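Local atomic coordinates of sorting nexin-3 (Saccharomyces cerevisiae S288C, PDB entry 1OCU), a protein that binds phosphatidylinositol 3-phosphate and helps retain late Golgi membrane proteins by retrieving them at the prevacuolar compartment. Residues 57-62 with 77-82; 107-112 with 129-134. All blocks are in the same frame, centred on the assembly; numbering follows the deposited sequence.

Interaction 1: residues 57-62 with 77-82; sequences FTDYEI and KVRRRY. With PIB (2-(butanoyloxy)-1-{[(hydroxy{[2,3,4,6-tetrahydroxy-5-(phosphonooxy)cyclohexyl]oxy}phosphoryl)oxy]methyl}ethyl butanoate), chain C.
Arg81 lays its guanidinium flat over one face of the Phe57 ring, the two planes 13° apart and Arg81 CZ 3.9 Å from the ring centroid, a cation-pi stack. The ring is brought there by a first torsion of 75°, which sets CG between the backbone N and the carbonyl carbon. An apolar ring can support the guanidinium face while leaving its N-H groups to the lipid, which probably steadies the arginine: Arg81 NH2 makes a weak bond to lipid phosphate oxygen O32, 3.1 Å. Further along the same face of the sheet, Arg79 forms a side-on salt bridge to Asp59, opposite charges suiting neighbouring strands. NE and NH2 converge on OD2, NH2 at 2.8 Å; the oxygen lies in the guanidinium plane but is met from above the carboxylate plane, the planes being 55° apart. OD2 is also hydrogen-bonded to His46 NE2. Glu61 runs out extended and is joined to Arg79 NH1 through a water 2.5 Å from Glu61 OE1. On the face of Tyr60, Ile62, Val78 and Arg80, apolar carbon atoms meet: Ile62 CD1 lies 3.5 Å from Arg80 CG, crossing its aliphatic chain at about a right angle, while Ile62 CB meets Val78 CG2 at 4.0 Å. Tyr60 with Arg80 and Ile62 with Val78 are antiparallel hydrogen-bonded pairs; Ile62 N donates to Val78 O at 2.7 Å. The hairpin belongs to the three-stranded antiparallel sheet of the PX domain, and Arg81, at the N-cap of helix 82-89, is part of its phosphatidylinositol 3-phosphate site.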
loop_
_atom_site.group_PDB
_atom_site.type_symbol
_atom_site.label_atom_id
_atom_site.label_comp_id
_atom_site.label_asym_id
_atom_site.label_seq_id
_atom_site.Cartn_x
_atom_site.Cartn_y
_atom_site.Cartn_z
ATOM N N PHE A 57 0.768 -12.689 12.284
ATOM C CA PHE A 57 0.965 -12.015 11.008
ATOM C C PHE A 57 1.777 -10.729 11.098
ATOM O O PHE A 57 1.911 -10.134 12.165
ATOM C CB PHE A 57 -0.402 -11.694 10.387
ATOM C CG PHE A 57 -1.117 -10.536 11.049
ATOM C CD1 PHE A 57 -0.935 -9.233 10.589
ATOM C CD2 PHE A 57 -1.974 -10.752 12.127
ATOM C CE1 PHE A 57 -1.595 -8.161 11.187
ATOM C CE2 PHE A 57 -2.643 -9.688 12.736
ATOM C CZ PHE A 57 -2.456 -8.388 12.268
ATOM N N THR A 58 2.304 -10.303 9.956
ATOM C CA THR A 58 3.084 -9.078 9.878
ATOM C C THR A 58 2.337 -8.020 9.055
ATOM O O THR A 58 1.727 -8.333 8.031
ATOM C CB THR A 58 4.437 -9.319 9.177
ATOM O OG1 THR A 58 5.150 -10.370 9.838
ATOM C CG2 THR A 58 5.275 -8.048 9.202
ATOM N N ASP A 59 2.368 -6.774 9.505
ATOM C CA ASP A 59 1.750 -5.714 8.725
ATOM C C ASP A 59 2.755 -4.586 8.614
ATOM O O ASP A 59 3.735 -4.546 9.356
ATOM C CB ASP A 59 0.406 -5.251 9.322
ATOM C CG ASP A 59 0.526 -4.656 10.701
ATOM O OD1 ASP A 59 -0.534 -4.452 11.322
ATOM O OD2 ASP A 59 1.649 -4.377 11.172
ATOM N N TYR A 60 2.529 -3.685 7.669
ATOM C CA TYR A 60 3.457 -2.588 7.445
ATOM C C TYR A 60 2.732 -1.260 7.475
ATOM O O TYR A 60 1.527 -1.187 7.201
ATOM C CB TYR A 60 4.141 -2.764 6.084
ATOM C CG TYR A 60 4.730 -4.137 5.878
ATOM C CD1 TYR A 60 3.908 -5.250 5.720
ATOM C CD2 TYR A 60 6.109 -4.333 5.912
ATOM C CE1 TYR A 60 4.440 -6.531 5.613
ATOM C CE2 TYR A 60 6.659 -5.609 5.807
ATOM C CZ TYR A 60 5.819 -6.707 5.663
ATOM O OH TYR A 60 6.355 -7.975 5.604
ATOM N N GLU A 61 3.459 -0.205 7.814
ATOM C CA GLU A 61 2.837 1.105 7.841
ATOM C C GLU A 61 3.070 1.843 6.537
ATOM O O GLU A 61 4.196 1.902 6.031
ATOM C CB GLU A 61 3.383 1.962 8.980
ATOM C CG GLU A 61 2.765 3.346 8.991
ATOM C CD GLU A 61 3.403 4.272 9.992
ATOM O OE1 GLU A 61 3.290 4.002 11.209
ATOM O OE2 GLU A 61 4.020 5.272 9.554
ATOM N N ILE A 62 1.987 2.385 5.989
ATOM C CA ILE A 62 2.061 3.178 4.772
ATOM C C ILE A 62 1.839 4.619 5.242
ATOM O O ILE A 62 0.815 4.926 5.861
ATOM C CB ILE A 62 0.945 2.811 3.744
ATOM C CG1 ILE A 62 1.060 1.348 3.313
ATOM C CG2 ILE A 62 1.069 3.686 2.490
ATOM C CD1 ILE A 62 0.764 0.364 4.414
ATOM N N LYS A 77 -1.650 7.846 7.641
ATOM C CA LYS A 77 -0.802 6.773 8.148
ATOM C C LYS A 77 -1.675 5.563 8.443
ATOM O O LYS A 77 -2.524 5.601 9.322
ATOM C CB LYS A 77 -0.072 7.199 9.424
ATOM C CG LYS A 77 1.075 8.165 9.188
ATOM C CD LYS A 77 1.924 8.339 10.445
ATOM C CE LYS A 77 1.216 9.156 11.515
ATOM N NZ LYS A 77 1.010 10.581 11.101
ATOM N N VAL A 78 -1.476 4.494 7.687
ATOM C CA VAL A 78 -2.255 3.286 7.884
ATOM C C VAL A 78 -1.322 2.086 7.898
ATOM O O VAL A 78 -0.150 2.192 7.545
ATOM C CB VAL A 78 -3.306 3.115 6.768
ATOM C CG1 VAL A 78 -4.176 4.374 6.681
ATOM C CG2 VAL A 78 -2.628 2.857 5.435
ATOM N N ARG A 79 -1.841 0.947 8.331
ATOM C CA ARG A 79 -1.049 -0.264 8.386
ATOM C C ARG A 79 -1.729 -1.284 7.492
ATOM O O ARG A 79 -2.960 -1.371 7.458
ATOM C CB ARG A 79 -0.929 -0.767 9.835
ATOM C CG ARG A 79 -0.177 0.206 10.782
ATOM C CD ARG A 79 0.297 -0.493 12.068
ATOM N NE ARG A 79 1.310 -1.498 11.759
ATOM C CZ ARG A 79 2.608 -1.241 11.613
ATOM N NH1 ARG A 79 3.068 -0.007 11.772
ATOM N NH2 ARG A 79 3.439 -2.215 11.250
ATOM N N ARG A 80 -0.928 -2.040 6.752
ATOM C CA ARG A 80 -1.467 -3.024 5.837
ATOM C C ARG A 80 -0.675 -4.328 5.828
ATOM O O ARG A 80 0.548 -4.336 5.983
ATOM C CB ARG A 80 -1.497 -2.445 4.414
ATOM C CG ARG A 80 -2.383 -1.207 4.228
ATOM C CD ARG A 80 -3.847 -1.586 4.167
ATOM N NE ARG A 80 -4.704 -0.476 3.760
ATOM C CZ ARG A 80 -5.291 0.387 4.585
ATOM N NH1 ARG A 80 -5.125 0.286 5.893
ATOM N NH2 ARG A 80 -6.057 1.355 4.092
ATOM N N ARG A 81 -1.406 -5.421 5.631
ATOM C CA ARG A 81 -0.863 -6.769 5.543
ATOM C C ARG A 81 -0.510 -7.017 4.086
ATOM O O ARG A 81 -1.081 -6.390 3.193
ATOM C CB ARG A 81 -1.934 -7.795 5.883
ATOM C CG ARG A 81 -2.131 -8.168 7.305
ATOM C CD ARG A 81 -2.554 -9.629 7.271
ATOM N NE ARG A 81 -3.325 -10.026 8.430
ATOM C CZ ARG A 81 -3.636 -11.282 8.711
ATOM N NH1 ARG A 81 -4.348 -11.541 9.792
ATOM N NH2 ARG A 81 -3.223 -12.267 7.923
ATOM N N TYR A 82 0.372 -7.982 3.840
ATOM C CA TYR A 82 0.753 -8.301 2.476
ATOM C C TYR A 82 -0.471 -8.736 1.677
ATOM O O TYR A 82 -0.632 -8.356 0.526
ATOM C CB TYR A 82 1.818 -9.406 2.452
ATOM C CG TYR A 82 2.235 -9.801 1.055
ATOM C CD1 TYR A 82 1.571 -10.811 0.363
ATOM C CD2 TYR A 82 3.271 -9.132 0.405
ATOM C CE1 TYR A 82 1.929 -11.146 -0.949
ATOM C CE2 TYR A 82 3.634 -9.458 -0.902
ATOM C CZ TYR A 82 2.962 -10.460 -1.572
ATOM O OH TYR A 82 3.309 -10.757 -2.874
HETATM C C1 PIB C . 0.311 -16.059 1.770
HETATM C C2 PIB C . -0.351 -14.720 2.192
HETATM C C3 PIB C . 0.419 -14.137 3.385
HETATM C C4 PIB C . 1.959 -13.932 3.029
HETATM C C5 PIB C . 2.588 -15.315 2.667
HETATM C C6 PIB C . 1.820 -15.874 1.408
HETATM O O1 PIB C . -0.425 -16.568 0.653
HETATM O O2 PIB C . -0.306 -13.819 1.099
HETATM O O3 PIB C . -0.275 -12.924 3.701
HETATM O O4 PIB C . 2.656 -13.410 4.161
HETATM O O5 PIB C . 3.958 -15.148 2.340
HETATM O O6 PIB C . 2.371 -17.133 1.038
HETATM P P1 PIB C . -1.461 -17.765 0.733
HETATM O O11 PIB C . -2.414 -17.644 -0.535
HETATM O O12 PIB C . -2.292 -17.701 2.065
HETATM O O13 PIB C . -0.606 -19.149 0.663
HETATM P P3 PIB C . -0.393 -12.301 5.165
HETATM O O31 PIB C . 1.039 -11.880 5.661
HETATM O O32 PIB C . -1.004 -13.411 6.112
HETATM O O33 PIB C . -1.280 -11.006 5.044
HETATM C C7 PIB C . 0.052 -19.701 1.800
HETATM C C8 PIB C . 0.166 -21.196 1.524
HETATM O O HOH W 1 1.668 2.647 12.535
#

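Interaction 2: residues 107-112 with 129-134; sequences PHLPGK and QGLNTW. With PIB (2-(butanoyloxy)-1-{[(hydroxy{[2,3,4,6-tetrahydroxy-5-(phosphonooxy)cyclohexyl]oxy}phosphoryl)oxy]methyl}ethyl butanoate), chain C.
Leu109 pushes one methyl, CD2, onto the face of the Trp134 indole, 3.5 Å from the centroid of the six-membered ring and 18° off its normal, a CH-pi contact over the middle of the ring system. The branched leucine suits this place because a single methyl can sit on the broad indole and also touch Leu131 CD2 at 4.0 Å, filling the hollow between the two helix side chains. Pro110 adds a second bump. Its CG rests against the same Leu131 methyl and faces the backbone of Gly130, where the helix has no side chain; a CB on that residue would collide with the proline ring. Trp134 swings out from the helix with CG anti to its backbone N (chi1 -172°), which carries the indole against the loop. There its NE1 donates to Pro107 O at 2.7 Å, a nearly straight bond of 169°, with the oxygen close to the ring plane although the donor stands above the carbonyl plane; Arg89 NE is a second partner of this oxygen. Pro107 CG lies 3.8 Å from Trp134 CD1, so the proline ring borders the pyrrole end of the indole. A leucine in place of Trp134 would probably leave Pro107 O with Arg89 alone of these two donors and the Leu109 methyl without its flat support. Past the helix contact, Lys112 NZ donates to lipid oxygens O11 (2.7 Å) and O1 and is salt-bridged to Glu86. The 107-112 segment thus runs alongside helix 121-139, opposite to it in chain direction, from Trp134 back to Gly130. Helix 82-89 borders the contact through Tyr82 on Leu109 and Pro110, Phe85 on Leu131 and Phe88 on Trp134, while strand 36-46 touches Leu131 through Val40.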
loop_
_atom_site.group_PDB
_atom_site.type_symbol
_atom_site.label_atom_id
_atom_site.label_comp_id
_atom_site.label_asym_id
_atom_site.label_seq_id
_atom_site.Cartn_x
_atom_site.Cartn_y
_atom_site.Cartn_z
ATOM N N PRO A 107 2.466 -3.282 -12.016
ATOM C CA PRO A 107 3.522 -4.277 -11.796
ATOM C C PRO A 107 3.069 -5.284 -10.743
ATOM O O PRO A 107 2.267 -4.941 -9.875
ATOM C CB PRO A 107 4.706 -3.430 -11.316
ATOM C CG PRO A 107 4.043 -2.280 -10.614
ATOM C CD PRO A 107 2.886 -1.949 -11.544
ATOM N N HIS A 108 3.561 -6.521 -10.817
ATOM C CA HIS A 108 3.168 -7.500 -9.811
ATOM C C HIS A 108 3.890 -7.211 -8.507
ATOM O O HIS A 108 4.937 -6.559 -8.491
ATOM C CB HIS A 108 3.451 -8.936 -10.266
ATOM C CG HIS A 108 4.575 -9.056 -11.239
ATOM N ND1 HIS A 108 4.372 -9.317 -12.577
ATOM C CD2 HIS A 108 5.913 -8.941 -11.074
ATOM C CE1 HIS A 108 5.539 -9.359 -13.195
ATOM N NE2 HIS A 108 6.491 -9.135 -12.307
ATOM N N LEU A 109 3.303 -7.677 -7.413
ATOM C CA LEU A 109 3.861 -7.475 -6.085
ATOM C C LEU A 109 5.094 -8.345 -5.890
ATOM O O LEU A 109 5.290 -9.299 -6.629
ATOM C CB LEU A 109 2.799 -7.814 -5.037
ATOM C CG LEU A 109 1.700 -6.771 -4.859
ATOM C CD1 LEU A 109 0.482 -7.404 -4.217
ATOM C CD2 LEU A 109 2.233 -5.633 -4.012
ATOM N N PRO A 110 5.935 -8.025 -4.891
ATOM C CA PRO A 110 7.162 -8.771 -4.584
ATOM C C PRO A 110 7.029 -10.288 -4.604
ATOM O O PRO A 110 7.883 -10.965 -5.174
ATOM C CB PRO A 110 7.594 -8.212 -3.217
ATOM C CG PRO A 110 6.383 -7.471 -2.708
ATOM C CD PRO A 110 5.777 -6.904 -3.954
ATOM N N GLY A 111 5.979 -10.835 -4.000
ATOM C CA GLY A 111 5.814 -12.282 -4.045
ATOM C C GLY A 111 5.428 -13.017 -2.774
ATOM O O GLY A 111 5.789 -12.617 -1.669
ATOM N N LYS A 112 4.683 -14.105 -2.939
ATOM C CA LYS A 112 4.267 -14.923 -1.809
ATOM C C LYS A 112 5.505 -15.581 -1.197
ATOM O O LYS A 112 6.508 -15.786 -1.880
ATOM C CB LYS A 112 3.274 -15.981 -2.273
ATOM C CG LYS A 112 1.901 -15.429 -2.633
ATOM C CD LYS A 112 1.013 -16.530 -3.195
ATOM C CE LYS A 112 -0.420 -16.068 -3.409
ATOM N NZ LYS A 112 -1.127 -15.828 -2.124
ATOM N N GLN A 129 11.018 -3.573 1.498
ATOM C CA GLN A 129 11.608 -2.788 0.427
ATOM C C GLN A 129 10.828 -2.990 -0.855
ATOM O O GLN A 129 10.620 -2.047 -1.616
ATOM C CB GLN A 129 13.069 -3.175 0.195
ATOM C CG GLN A 129 14.038 -2.622 1.221
ATOM C CD GLN A 129 15.476 -2.736 0.756
ATOM O OE1 GLN A 129 15.955 -3.829 0.448
ATOM N NE2 GLN A 129 16.171 -1.603 0.693
ATOM N N GLY A 130 10.408 -4.228 -1.099
ATOM C CA GLY A 130 9.636 -4.516 -2.294
ATOM C C GLY A 130 8.310 -3.761 -2.284
ATOM O O GLY A 130 7.908 -3.189 -3.297
ATOM N N LEU A 131 7.636 -3.757 -1.135
ATOM C CA LEU A 131 6.356 -3.075 -0.986
ATOM C C LEU A 131 6.521 -1.564 -1.120
ATOM O O LEU A 131 5.681 -0.902 -1.720
ATOM C CB LEU A 131 5.728 -3.421 0.367
ATOM C CG LEU A 131 5.221 -4.864 0.528
ATOM C CD1 LEU A 131 4.739 -5.095 1.976
ATOM C CD2 LEU A 131 4.091 -5.127 -0.480
ATOM N N ASN A 132 7.607 -1.029 -0.567
ATOM C CA ASN A 132 7.893 0.396 -0.645
ATOM C C ASN A 132 8.008 0.821 -2.111
ATOM O O ASN A 132 7.336 1.756 -2.557
ATOM C CB ASN A 132 9.195 0.722 0.093
ATOM C CG ASN A 132 9.462 2.223 0.189
ATOM O OD1 ASN A 132 8.672 2.969 0.770
ATOM N ND2 ASN A 132 10.580 2.668 -0.381
ATOM N N THR A 133 8.854 0.119 -2.854
ATOM C CA THR A 133 9.084 0.399 -4.268
ATOM C C THR A 133 7.806 0.257 -5.075
ATOM O O THR A 133 7.484 1.099 -5.911
ATOM C CB THR A 133 10.153 -0.567 -4.852
ATOM O OG1 THR A 133 11.410 -0.324 -4.208
ATOM C CG2 THR A 133 10.313 -0.367 -6.365
ATOM N N TRP A 134 7.084 -0.824 -4.822
ATOM C CA TRP A 134 5.838 -1.086 -5.526
ATOM C C TRP A 134 4.817 0.036 -5.290
ATOM O O TRP A 134 4.199 0.523 -6.230
ATOM C CB TRP A 134 5.254 -2.421 -5.054
ATOM C CG TRP A 134 4.080 -2.889 -5.848
ATOM C CD1 TRP A 134 4.109 -3.598 -7.005
ATOM C CD2 TRP A 134 2.698 -2.662 -5.546
ATOM N NE1 TRP A 134 2.825 -3.834 -7.449
ATOM C CE2 TRP A 134 1.941 -3.266 -6.570
ATOM C CE3 TRP A 134 2.028 -2.004 -4.502
ATOM C CZ2 TRP A 134 0.541 -3.237 -6.589
ATOM C CZ3 TRP A 134 0.634 -1.974 -4.518
ATOM C CH2 TRP A 134 -0.094 -2.590 -5.558
HETATM C C1 PIB C . 0.311 -16.059 1.770
HETATM C C2 PIB C . -0.351 -14.720 2.192
HETATM C C3 PIB C . 0.419 -14.137 3.385
HETATM C C4 PIB C . 1.959 -13.932 3.029
HETATM C C5 PIB C . 2.588 -15.315 2.667
HETATM C C6 PIB C . 1.820 -15.874 1.408
HETATM O O1 PIB C . -0.425 -16.568 0.653
HETATM O O2 PIB C . -0.306 -13.819 1.099
HETATM O O3 PIB C . -0.275 -12.924 3.701
HETATM O O4 PIB C . 2.656 -13.410 4.161
HETATM O O5 PIB C . 3.958 -15.148 2.340
HETATM O O6 PIB C . 2.371 -17.133 1.038
HETATM P P1 PIB C . -1.461 -17.765 0.733
HETATM O O11 PIB C . -2.414 -17.644 -0.535
HETATM O O12 PIB C . -2.292 -17.701 2.065
HETATM O O13 PIB C . -0.606 -19.149 0.663
HETATM P P3 PIB C . -0.393 -12.301 5.165
HETATM O O31 PIB C . 1.039 -11.880 5.661
HETATM O O32 PIB C . -1.004 -13.411 6.112
HETATM O O33 PIB C . -1.280 -11.006 5.044
HETATM C C7 PIB C . 0.052 -19.701 1.800
HETATM C C8 PIB C . 0.166 -21.196 1.524
#

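In the fold
From the N terminus, strand 36-46 leads into strand 57-66, and interaction 1 closes the hairpin that returns along strand 75-81. The chain then enters helix 82-89, passes helix 93-98 and reaches the 107-112 loop; interaction 2 closes a second loop when helix 121-139 packs against it. The two closures follow in series, neither enclosing nor crossing the other. Their centres are about 13 Å apart, yet they touch: Tyr82 OH makes a weak hydrogen bond with Gly111 N, and Tyr60 packs on Leu131. Sheet, loop and helix are thereby tied around the bound lipid, with Arg81 supplied by interaction 1, Lys112 by interaction 2, and Ser83 and Arg127 also contributing.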